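Local coordinates for class D beta-lactamase (Fusobacterium nucleatum subsp. polymorphum, PDB 4IED), which probably hydrolyses the beta-lactam ring of antibiotics such as penicillins to give substituted beta-amino acids, as other class D beta-lactamases do, at residues T30-D35 with D47-R52; L99-A102 with S106-P109; G138-I141 with L146-P149; S165-P170 with N175-K180. One frame throughout, in Å; residues are numbered along the deposited sequence.

Contact 1 of 4, residues T30-D35 with D47-R52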
loop_
_atom_site.group_PDB
_atom_site.type_symbol
_atom_site.label_atom_id
_atom_site.label_comp_id
_atom_site.label_asym_id
_atom_site.label_seq_id
_atom_site.Cartn_x
_atom_site.Cartn_y
_atom_site.Cartn_z
ATOM N N THR A 30 12.665 6.559 -4.001
ATOM C CA THR A 30 11.875 7.591 -4.550
ATOM C C THR A 30 10.733 7.915 -3.566
ATOM O O THR A 30 10.329 7.070 -2.738
ATOM C CB THR A 30 11.226 7.108 -5.894
ATOM O OG1 THR A 30 10.517 8.219 -6.507
ATOM C CG2 THR A 30 10.251 5.898 -5.734
ATOM N N PHE A 31 10.178 9.133 -3.701
ATOM C CA PHE A 31 9.068 9.539 -2.844
ATOM C C PHE A 31 8.212 10.532 -3.634
ATOM O O PHE A 31 8.715 11.443 -4.260
ATOM C CB PHE A 31 9.708 10.196 -1.622
ATOM C CG PHE A 31 8.761 10.592 -0.441
ATOM C CD1 PHE A 31 7.478 10.166 -0.323
ATOM C CD2 PHE A 31 9.256 11.497 0.530
ATOM C CE1 PHE A 31 6.723 10.552 0.766
ATOM C CE2 PHE A 31 8.452 11.942 1.594
ATOM C CZ PHE A 31 7.224 11.449 1.648
ATOM N N VAL A 32 6.904 10.266 -3.686
ATOM C CA VAL A 32 5.933 11.141 -4.315
ATOM C C VAL A 32 4.859 11.472 -3.339
ATOM O O VAL A 32 4.332 10.599 -2.708
ATOM C CB VAL A 32 5.295 10.411 -5.530
ATOM C CG1 VAL A 32 4.330 11.301 -6.252
ATOM C CG2 VAL A 32 6.400 9.962 -6.462
ATOM N N VAL A 33 4.532 12.759 -3.299
ATOM C CA VAL A 33 3.384 13.244 -2.559
ATOM C C VAL A 33 2.520 14.071 -3.517
ATOM O O VAL A 33 3.014 14.982 -4.143
ATOM C CB VAL A 33 3.745 14.059 -1.329
ATOM C CG1 VAL A 33 2.467 14.678 -0.682
ATOM C CG2 VAL A 33 4.592 13.246 -0.344
ATOM N N TYR A 34 1.213 13.757 -3.579
ATOM C CA TYR A 34 0.209 14.522 -4.361
ATOM C C TYR A 34 -0.596 15.332 -3.370
ATOM O O TYR A 34 -1.198 14.760 -2.433
ATOM C CB TYR A 34 -0.686 13.656 -5.204
ATOM C CG TYR A 34 -1.783 14.419 -5.961
ATOM C CD1 TYR A 34 -1.450 15.284 -6.978
ATOM C CD2 TYR A 34 -3.134 14.318 -5.590
ATOM C CE1 TYR A 34 -2.435 16.017 -7.639
ATOM C CE2 TYR A 34 -4.110 15.000 -6.249
ATOM C CZ TYR A 34 -3.774 15.801 -7.297
ATOM O OH TYR A 34 -4.709 16.555 -7.968
ATOM N N ASP A 35 -0.591 16.646 -3.584
ATOM C CA ASP A 35 -1.397 17.611 -2.817
ATOM C C ASP A 35 -2.650 17.936 -3.592
ATOM O O ASP A 35 -2.555 18.590 -4.624
ATOM C CB ASP A 35 -0.477 18.834 -2.608
ATOM C CG ASP A 35 -1.144 20.033 -1.919
ATOM O OD1 ASP A 35 -2.424 20.195 -2.026
ATOM O OD2 ASP A 35 -0.396 20.900 -1.416
ATOM N N ASP A 47 12.604 9.576 -12.153
ATOM C CA ASP A 47 12.688 8.389 -12.983
ATOM C C ASP A 47 12.334 7.154 -12.189
ATOM O O ASP A 47 11.524 6.297 -12.662
ATOM C CB ASP A 47 14.073 8.204 -13.580
ATOM C CG ASP A 47 14.346 9.129 -14.760
ATOM O OD1 ASP A 47 13.429 9.860 -15.246
ATOM O OD2 ASP A 47 15.528 9.149 -15.147
ATOM N N ARG A 48 12.827 7.084 -10.932
ATOM C CA ARG A 48 12.356 5.933 -10.140
ATOM C C ARG A 48 10.892 6.085 -9.697
ATOM O O ARG A 48 10.238 5.078 -9.537
ATOM C CB ARG A 48 13.310 5.744 -8.954
ATOM C CG ARG A 48 12.962 4.543 -8.113
ATOM C CD ARG A 48 14.013 4.281 -7.080
ATOM N NE ARG A 48 13.570 3.231 -6.150
ATOM C CZ ARG A 48 14.366 2.317 -5.571
ATOM N NH1 ARG A 48 15.651 2.239 -5.788
ATOM N NH2 ARG A 48 13.778 1.491 -4.710
ATOM N N ALA A 49 10.399 7.283 -9.529
ATOM C CA ALA A 49 8.961 7.465 -9.212
ATOM C C ALA A 49 8.093 6.869 -10.269
ATOM O O ALA A 49 7.050 6.360 -9.955
ATOM C CB ALA A 49 8.640 8.915 -9.053
ATOM N N ASN A 50 8.590 6.815 -11.511
ATOM C CA ASN A 50 7.801 6.196 -12.639
ATOM C C ASN A 50 8.219 4.749 -12.895
ATOM O O ASN A 50 7.686 4.114 -13.871
ATOM C CB ASN A 50 7.987 7.041 -13.873
ATOM C CG ASN A 50 7.318 8.361 -13.762
ATOM O OD1 ASN A 50 7.910 9.438 -13.962
ATOM N ND2 ASN A 50 6.058 8.295 -13.457
ATOM N N GLU A 51 9.148 4.156 -12.113
ATOM C CA GLU A 51 9.562 2.797 -12.356
ATOM C C GLU A 51 8.710 1.842 -11.559
ATOM O O GLU A 51 8.456 2.015 -10.374
ATOM C CB GLU A 51 11.047 2.591 -11.885
ATOM C CG GLU A 51 11.590 1.187 -12.085
ATOM C CD GLU A 51 13.036 1.046 -11.831
ATOM O OE1 GLU A 51 13.648 2.041 -11.351
ATOM O OE2 GLU A 51 13.519 -0.107 -12.144
ATOM N N ARG A 52 8.230 0.824 -12.230
ATOM C CA ARG A 52 7.354 -0.150 -11.647
ATOM C C ARG A 52 8.151 -1.242 -10.902
ATOM O O ARG A 52 9.156 -1.764 -11.424
ATOM C CB ARG A 52 6.481 -0.830 -12.704
ATOM C CG ARG A 52 5.488 0.112 -13.336
ATOM C CD ARG A 52 4.678 -0.661 -14.332
ATOM N NE ARG A 52 3.527 0.092 -14.840
ATOM C CZ ARG A 52 2.899 -0.210 -15.944
ATOM N NH1 ARG A 52 3.325 -1.121 -16.793
ATOM N NH2 ARG A 52 1.806 0.463 -16.263
#
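The methyl of Ala-49 lies between two side chains that rise from the same face of strand 29-35. Its CB lies 3.2 Å from Thr-30 OG1 and 3.6 Å from Val-32 CG2, so one flank of the methyl meets a hydroxyl and the other a valine branch. The Thr-30 hydroxyl also comes within 3.2 Å of Ala-49 N, but the angle is poor and no hydrogen bond results. The carbon branch of the same threonine deals with Arg-48: CG of the arginine sits 3.8 Å from Thr-30 CB and 3.9 Å from Thr-30 CG2, its extended chain slanting past the threonine toward the backbone N of Thr-30.

The threonine rotamer sorts these partners. With OG1 opposite the backbone N (chi1 -175°), the hydroxyl faces Ala-49, leaving CG2 beside the arginine methylenes. Tyr-44 O and Asn-45 O, at the end of strand 40-44 and just beyond it, are both within hydrogen-bonding reach of OG1 and share its one proton, while Arg-48 NE bonds Asn-227 OD1 and NH1 forms a salt bridge with Asp-229. Asn-227 is also backbone-bonded to Thr-30, so strand 221-229 both pairs with strand 29-35 and holds the arginine head.

The contact docks the short helix 46-49, which follows the first two antiparallel strands, against the start of strand 29-35 in the central sheet. Across the two segments the chemistry is van der Waals packing without a hydrogen bond; the buried threonine hydroxyl and the arginine head are satisfied by neighbouring parts of the fold.

Contact 2 of 4, residues L99-A102 with S106-P109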
loop_
_atom_site.group_PDB
_atom_site.type_symbol
_atom_site.label_atom_id
_atom_site.label_comp_id
_atom_site.label_asym_id
_atom_site.label_seq_id
_atom_site.Cartn_x
_atom_site.Cartn_y
_atom_site.Cartn_z
ATOM N N LEU A 99 -10.619 -9.556 7.737
ATOM C CA LEU A 99 -9.675 -8.815 6.879
ATOM C C LEU A 99 -9.111 -7.593 7.511
ATOM O O LEU A 99 -8.052 -7.148 7.297
ATOM C CB LEU A 99 -10.259 -8.541 5.482
ATOM C CG LEU A 99 -10.531 -9.741 4.546
ATOM C CD1 LEU A 99 -11.071 -9.229 3.219
ATOM C CD2 LEU A 99 -9.314 -10.558 4.304
ATOM N N ARG A 100 -9.938 -6.949 8.380
ATOM C CA ARG A 100 -9.449 -5.832 9.156
ATOM C C ARG A 100 -8.204 -6.143 9.940
ATOM O O ARG A 100 -7.210 -5.426 9.839
ATOM C CB ARG A 100 -10.550 -5.325 10.097
ATOM C CG ARG A 100 -10.110 -4.202 10.989
ATOM C CD ARG A 100 -11.172 -3.836 12.072
ATOM N NE ARG A 100 -12.453 -3.371 11.493
ATOM C CZ ARG A 100 -12.687 -2.187 10.943
ATOM N NH1 ARG A 100 -11.725 -1.231 10.921
ATOM N NH2 ARG A 100 -13.901 -2.055 10.393
ATOM N N TYR A 101 -8.219 -7.255 10.684
ATOM C CA TYR A 101 -7.040 -7.660 11.418
ATOM C C TYR A 101 -5.970 -8.068 10.475
ATOM O O TYR A 101 -4.774 -7.721 10.661
ATOM C CB TYR A 101 -7.427 -8.831 12.300
ATOM C CG TYR A 101 -6.215 -9.349 13.081
ATOM C CD1 TYR A 101 -5.788 -8.751 14.223
ATOM C CD2 TYR A 101 -5.549 -10.476 12.650
ATOM C CE1 TYR A 101 -4.644 -9.188 14.910
ATOM C CE2 TYR A 101 -4.402 -10.935 13.336
ATOM C CZ TYR A 101 -3.992 -10.275 14.437
ATOM O OH TYR A 101 -2.911 -10.649 15.208
ATOM N N ALA A 102 -6.357 -8.808 9.454
ATOM C CA ALA A 102 -5.350 -9.360 8.523
ATOM C C ALA A 102 -4.504 -8.249 7.860
ATOM O O ALA A 102 -3.269 -8.329 7.731
ATOM C CB ALA A 102 -5.970 -10.202 7.502
ATOM N N SER A 106 -0.542 -7.565 8.345
ATOM C CA SER A 106 -0.008 -8.037 7.028
ATOM C C SER A 106 0.023 -9.561 6.964
ATOM O O SER A 106 1.041 -10.225 6.637
ATOM C CB SER A 106 1.382 -7.437 6.795
ATOM O OG SER A 106 1.580 -7.313 5.359
ATOM N N GLN A 107 -1.105 -10.150 7.325
ATOM C CA GLN A 107 -1.258 -11.602 7.479
ATOM C C GLN A 107 -1.311 -12.273 6.090
ATOM O O GLN A 107 -2.373 -12.524 5.516
ATOM C CB GLN A 107 -2.488 -11.916 8.348
ATOM C CG GLN A 107 -2.638 -13.374 8.808
ATOM C CD GLN A 107 -3.873 -13.552 9.668
ATOM O OE1 GLN A 107 -4.887 -12.870 9.380
ATOM N NE2 GLN A 107 -3.881 -14.506 10.570
ATOM N N VAL A 108 -0.158 -12.534 5.516
ATOM C CA VAL A 108 -0.098 -13.082 4.163
ATOM C C VAL A 108 -0.963 -14.271 3.969
ATOM O O VAL A 108 -1.595 -14.338 2.930
ATOM C CB VAL A 108 1.346 -13.342 3.782
ATOM C CG1 VAL A 108 1.445 -13.759 2.290
ATOM C CG2 VAL A 108 2.226 -12.122 3.895
ATOM N N PRO A 109 -0.985 -15.296 4.895
ATOM C CA PRO A 109 -1.841 -16.426 4.518
ATOM C C PRO A 109 -3.292 -16.108 4.318
ATOM O O PRO A 109 -4.016 -16.796 3.525
ATOM C CB PRO A 109 -1.676 -17.421 5.659
ATOM C CG PRO A 109 -0.720 -16.750 6.657
ATOM C CD PRO A 109 -0.216 -15.473 6.124
#
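Ala-102 and Gln-107 meet at a Schellman motif that ends helix 99-105, just where the chain enters the Ser-106, Gln-107, Val-108 sequence, the S-X-V motif of class D beta-lactamases. The Gln-107 side chain reaches back along the helix it follows. With CG opposite its backbone N (chi1 -169°) and the chain extended beyond, it brings OE1 to 3.4 Å from Ala-102 CB and, near the ring plane, to the edge of Tyr-101, 4.1 Å from CD2. The amide stands almost upright to that ring, the two planes 78° apart, so the tyrosine presents its rim to the carbonyl oxygen rather than stacking on the amide.

Partners beyond the two segments fix the rotation of the amide: OE1 is hydrogen-bonded to Ser-97 OG, while NE2 bonds Trp-93 O and Lys-95 O. Ser-106 turns the other way, and its OG bonds Lys-196 NZ and Ser-57 OG. As in relatives, Ser-57 is probably the nucleophilic serine of the S-X-X-K motif and Lys-196 opens the K-T-G motif, which places this helix junction at the wall of the active site.

Positive phi at Ser-106 (61°) swings the chain out of the helix. Gln-107 then occupies the N-cap position of helix 108-130 and the centre of an inverse gamma turn, spanned by a weak bond from Val-108 N to Ser-106 O. The link closing the Schellman motif runs from Gln-107 N to Ala-102 O, 2.9 Å long and nearly straight at the hydrogen.

Contact 3 of 4, residues G138-I141 with L146-P149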
loop_
_atom_site.group_PDB
_atom_site.type_symbol
_atom_site.label_atom_id
_atom_site.label_comp_id
_atom_site.label_asym_id
_atom_site.label_seq_id
_atom_site.Cartn_x
_atom_site.Cartn_y
_atom_site.Cartn_z
ATOM N N GLY A 138 0.385 -13.514 -14.226
ATOM C CA GLY A 138 1.181 -14.766 -14.444
ATOM C C GLY A 138 0.325 -15.989 -14.151
ATOM O O GLY A 138 -0.860 -16.041 -14.385
ATOM N N SER A 139 0.973 -17.017 -13.596
ATOM C CA SER A 139 0.374 -18.297 -13.319
ATOM C C SER A 139 0.496 -18.683 -11.854
ATOM O O SER A 139 0.446 -19.893 -11.546
ATOM C CB SER A 139 1.069 -19.365 -14.197
ATOM O OG SER A 139 2.439 -19.470 -13.915
ATOM N N GLU A 140 0.536 -17.724 -10.939
ATOM C CA GLU A 140 0.705 -17.961 -9.480
ATOM C C GLU A 140 -0.309 -17.033 -8.796
ATOM O O GLU A 140 -0.045 -15.891 -8.464
ATOM C CB GLU A 140 2.114 -17.639 -8.980
ATOM C CG GLU A 140 3.181 -18.592 -9.519
ATOM C CD GLU A 140 3.222 -19.931 -8.895
ATOM O OE1 GLU A 140 2.543 -20.107 -7.860
ATOM O OE2 GLU A 140 3.907 -20.827 -9.417
ATOM N N ILE A 141 -1.504 -17.557 -8.627
ATOM C CA ILE A 141 -2.654 -16.746 -8.126
ATOM C C ILE A 141 -2.400 -16.272 -6.723
ATOM O O ILE A 141 -2.992 -15.242 -6.394
ATOM C CB ILE A 141 -4.027 -17.510 -8.242
ATOM C CG1 ILE A 141 -5.204 -16.562 -8.015
ATOM C CG2 ILE A 141 -4.070 -18.672 -7.331
ATOM C CD1 ILE A 141 -5.421 -15.477 -8.961
ATOM N N LEU A 146 3.907 -10.577 -4.929
ATOM C CA LEU A 146 5.073 -10.677 -4.056
ATOM C C LEU A 146 6.365 -11.072 -4.689
ATOM O O LEU A 146 7.472 -10.808 -4.147
ATOM C CB LEU A 146 4.734 -11.494 -2.783
ATOM C CG LEU A 146 4.212 -12.812 -2.975
ATOM C CD1 LEU A 146 5.298 -13.831 -2.993
ATOM C CD2 LEU A 146 3.217 -13.150 -1.791
ATOM N N GLU A 147 6.296 -11.641 -5.867
ATOM C CA GLU A 147 7.539 -12.121 -6.553
ATOM C C GLU A 147 7.511 -11.833 -8.057
ATOM O O GLU A 147 8.220 -12.456 -8.829
ATOM C CB GLU A 147 7.741 -13.626 -6.326
ATOM C CG GLU A 147 6.636 -14.523 -6.894
ATOM C CD GLU A 147 6.813 -16.018 -6.850
ATOM O OE1 GLU A 147 7.466 -16.414 -5.858
ATOM O OE2 GLU A 147 6.206 -16.680 -7.800
ATOM N N GLY A 148 6.715 -10.890 -8.504
ATOM C CA GLY A 148 6.394 -10.804 -9.938
ATOM C C GLY A 148 5.233 -11.758 -10.288
ATOM O O GLY A 148 4.981 -12.774 -9.595
ATOM N N PRO A 149 4.609 -11.521 -11.465
ATOM C CA PRO A 149 4.974 -10.508 -12.414
ATOM C C PRO A 149 4.332 -9.163 -12.221
ATOM O O PRO A 149 4.718 -8.192 -12.933
ATOM C CB PRO A 149 4.532 -11.098 -13.710
ATOM C CG PRO A 149 3.332 -11.902 -13.358
ATOM C CD PRO A 149 3.639 -12.492 -12.014
#
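In the long connection between helices 108-130 and 154-165, Gly-138 and Pro-149 bring two parts of one surface loop together beside a magnesium site. Asn-134 and Glu-136, which bind that metal in a structure of this protein, lie close to the Pro-149 ring, though no ion occupies the site here. The proline is preceded by a cis peptide bond, and its ring is laid against the backbone of Gly-138: CG is 3.5 Å from Gly-138 N and 3.7 Å from Gly-138 CA. Gly-138 has positive phi (64°) and no side chain on the face it turns to the ring, which permits this close approach. Outward bonds tie down both partners, Gly-138 O accepting from Lys-120 NZ and Pro-149 O from Asn-134 ND2, the latter joining the loop directly to a metal-binding residue.

Farther along, Glu-140 and Glu-147 face each other obliquely, the planes of their carboxylates 69° apart. Glu-140 folds back at chi2 (-76°), exposing its CG to the Glu-147 carboxylate, whereas Glu-147 reaches over with an extended chain. The like charges would be expected to disfavour a closer approach; Glu-140 OE1 has a long, weak ion pair with Lys-143 NZ, which may offset part of its charge. Glu-140 OE2 and Glu-147 OE2 stay 5.0 Å apart, and between these two side chains the closest approach is carbon to oxygen, Glu-140 CG to Glu-147 OE2 at 4.0 Å.

Contact 4 of 4, residues S165-P170 with N175-K180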
loop_
_atom_site.group_PDB
_atom_site.type_symbol
_atom_site.label_atom_id
_atom_site.label_comp_id
_atom_site.label_asym_id
_atom_site.label_seq_id
_atom_site.Cartn_x
_atom_site.Cartn_y
_atom_site.Cartn_z
ATOM N N SER A 165 -9.072 7.669 -1.581
ATOM C CA SER A 165 -9.247 8.539 -0.389
ATOM C C SER A 165 -10.542 9.396 -0.533
ATOM O O SER A 165 -11.090 9.827 0.417
ATOM C CB SER A 165 -8.052 9.475 -0.224
ATOM O OG SER A 165 -8.013 10.444 -1.237
ATOM N N GLN A 166 -10.961 9.607 -1.786
ATOM C CA GLN A 166 -12.205 10.350 -2.108
ATOM C C GLN A 166 -13.364 9.445 -2.586
ATOM O O GLN A 166 -14.400 9.952 -3.081
ATOM C CB GLN A 166 -11.818 11.288 -3.219
ATOM C CG GLN A 166 -10.753 12.334 -2.862
ATOM C CD GLN A 166 -10.419 13.175 -4.073
ATOM O OE1 GLN A 166 -9.513 12.927 -4.894
ATOM N NE2 GLN A 166 -11.312 14.116 -4.301
ATOM N N SER A 167 -13.195 8.135 -2.425
ATOM C CA SER A 167 -14.217 7.161 -2.874
ATOM C C SER A 167 -14.545 7.391 -4.340
ATOM O O SER A 167 -15.675 7.195 -4.778
ATOM C CB SER A 167 -15.463 7.173 -1.980
ATOM O OG SER A 167 -15.054 6.699 -0.670
ATOM N N LYS A 168 -13.534 7.656 -5.152
ATOM C CA LYS A 168 -13.726 7.936 -6.590
ATOM C C LYS A 168 -13.329 6.810 -7.516
ATOM O O LYS A 168 -13.387 6.937 -8.739
ATOM C CB LYS A 168 -12.958 9.226 -7.000
ATOM C CG LYS A 168 -13.680 10.487 -6.552
ATOM C CD LYS A 168 -12.848 11.672 -6.951
ATOM C CE LYS A 168 -13.591 12.932 -6.530
ATOM N NZ LYS A 168 -14.815 13.281 -7.250
ATOM N N LEU A 169 -13.003 5.680 -6.968
ATOM C CA LEU A 169 -12.718 4.508 -7.795
ATOM C C LEU A 169 -14.054 3.866 -8.227
ATOM O O LEU A 169 -15.074 4.079 -7.587
ATOM C CB LEU A 169 -11.823 3.494 -7.067
ATOM C CG LEU A 169 -10.443 3.963 -6.718
ATOM C CD1 LEU A 169 -9.735 2.987 -5.775
ATOM C CD2 LEU A 169 -9.622 4.080 -8.025
ATOM N N PRO A 170 -14.004 3.042 -9.278
ATOM C CA PRO A 170 -15.274 2.440 -9.771
ATOM C C PRO A 170 -15.726 1.193 -9.043
ATOM O O PRO A 170 -15.811 0.077 -9.617
ATOM C CB PRO A 170 -14.909 2.102 -11.245
ATOM C CG PRO A 170 -13.475 1.794 -11.230
ATOM C CD PRO A 170 -12.858 2.760 -10.203
ATOM N N ASN A 175 -17.589 -0.235 0.026
ATOM C CA ASN A 175 -16.393 -1.037 0.005
ATOM C C ASN A 175 -15.155 -0.157 0.065
ATOM O O ASN A 175 -14.202 -0.471 0.806
ATOM C CB ASN A 175 -16.377 -1.896 -1.251
ATOM C CG ASN A 175 -17.509 -2.942 -1.240
ATOM O OD1 ASN A 175 -17.921 -3.267 -0.158
ATOM N ND2 ASN A 175 -17.944 -3.488 -2.388
ATOM N N GLN A 176 -15.164 0.984 -0.657
ATOM C CA GLN A 176 -14.077 1.930 -0.518
ATOM C C GLN A 176 -13.981 2.435 0.905
ATOM O O GLN A 176 -12.889 2.565 1.471
ATOM C CB GLN A 176 -14.162 3.069 -1.541
ATOM C CG GLN A 176 -14.117 2.577 -2.959
ATOM C CD GLN A 176 -14.294 3.666 -3.976
ATOM O OE1 GLN A 176 -15.450 3.837 -4.577
ATOM N NE2 GLN A 176 -13.290 4.436 -4.192
ATOM N N GLU A 177 -15.114 2.693 1.520
ATOM C CA GLU A 177 -15.135 3.200 2.930
ATOM C C GLU A 177 -14.439 2.193 3.906
ATOM O O GLU A 177 -13.723 2.566 4.805
ATOM C CB GLU A 177 -16.576 3.500 3.405
ATOM C CG GLU A 177 -16.648 4.439 4.598
ATOM C CD GLU A 177 -15.993 5.828 4.206
ATOM O OE1 GLU A 177 -16.114 6.296 3.020
ATOM O OE2 GLU A 177 -15.535 6.466 5.119
ATOM N N GLN A 178 -14.756 0.923 3.724
ATOM C CA GLN A 178 -14.192 -0.130 4.510
ATOM C C GLN A 178 -12.701 -0.185 4.370
ATOM O O GLN A 178 -11.947 -0.278 5.368
ATOM C CB GLN A 178 -14.808 -1.457 4.172
ATOM C CG GLN A 178 -16.172 -1.696 4.724
ATOM C CD GLN A 178 -16.678 -2.986 4.245
ATOM O OE1 GLN A 178 -16.283 -4.071 4.663
ATOM N NE2 GLN A 178 -17.516 -2.910 3.246
ATOM N N VAL A 179 -12.224 -0.017 3.136
ATOM C CA VAL A 179 -10.786 -0.056 2.955
ATOM C C VAL A 179 -10.103 1.172 3.591
ATOM O O VAL A 179 -9.007 1.089 4.178
ATOM C CB VAL A 179 -10.431 -0.205 1.434
ATOM C CG1 VAL A 179 -8.891 -0.086 1.234
ATOM C CG2 VAL A 179 -10.926 -1.551 0.926
ATOM N N LYS A 180 -10.745 2.326 3.519
ATOM C CA LYS A 180 -10.257 3.476 4.257
ATOM C C LYS A 180 -10.251 3.193 5.754
ATOM O O LYS A 180 -9.235 3.481 6.422
ATOM C CB LYS A 180 -11.179 4.691 4.012
ATOM C CG LYS A 180 -11.206 5.162 2.532
ATOM C CD LYS A 180 -12.039 6.452 2.415
ATOM C CE LYS A 180 -11.263 7.637 3.012
ATOM N NZ LYS A 180 -12.047 8.904 2.937
HETATM O O HOH W 1 -14.258 8.804 0.947
HETATM O O HOH W 2 -17.072 5.729 0.590
#
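A bend at chi3 (73°) in an otherwise extended chain curls the Lys-180 ammonium back toward Ser-165, where NZ donates a 2.8 Å hydrogen bond to the backbone O. The donor comes in tilted 30° from the carbonyl plane, and Lys-180 CE follows it to 3.4 Å from the same oxygen. Glu-177 bends at chi2 instead, which carries its carboxylate toward Ser-167.

Ser-167, with positive phi, is the C-prime residue of the Schellman motif that ends helix 154-165; the contact thus packs the turn after that helix against the next one, 173-182. The Ser-167 hydroxyl links two waters in a directed chain: Lys-180 NZ donates to water 1 (3.0 Å), water 1 to Ser-167 OG (2.8 Å), OG to water 2 (2.6 Å) and water 2 to Glu-177 OE1 (2.7 Å). Lysine and glutamate, one helical turn apart, are so joined through the serine.

Deeper in, the extended Gln-176 side chain reaches across to the turn, its CB 3.8 Å from Ser-167 OG and its amide end among the backbone of residues 167 to 169. Leu-169 slants across that end and packs on Phe-62 of helix 62-69 and on Leu-163 and Leu-164.

All four contacts belong to one transpeptidase-like fold and follow one another along the chain. Contacts 1 and 2 lie on opposite sides of its centre, 27 Å apart between centres: contact 1 at the sheet, with Asp-35 of one magnesium site, unoccupied here, and contact 2 among the helices. Contact 2 borders the active site, where Ser-106 OG also bonds weakly to the carboxylated lysine at position 60. Contact 3 approaches contact 2 to about 4 Å between nearest atoms without touching it, and flanks the magnesium site of Asn-134 and Glu-136, likewise empty. Contact 4, about 17 Å from contact 3 by nearest atoms, has a bound magnesium ion about 5 Å from the Lys-180 side chain.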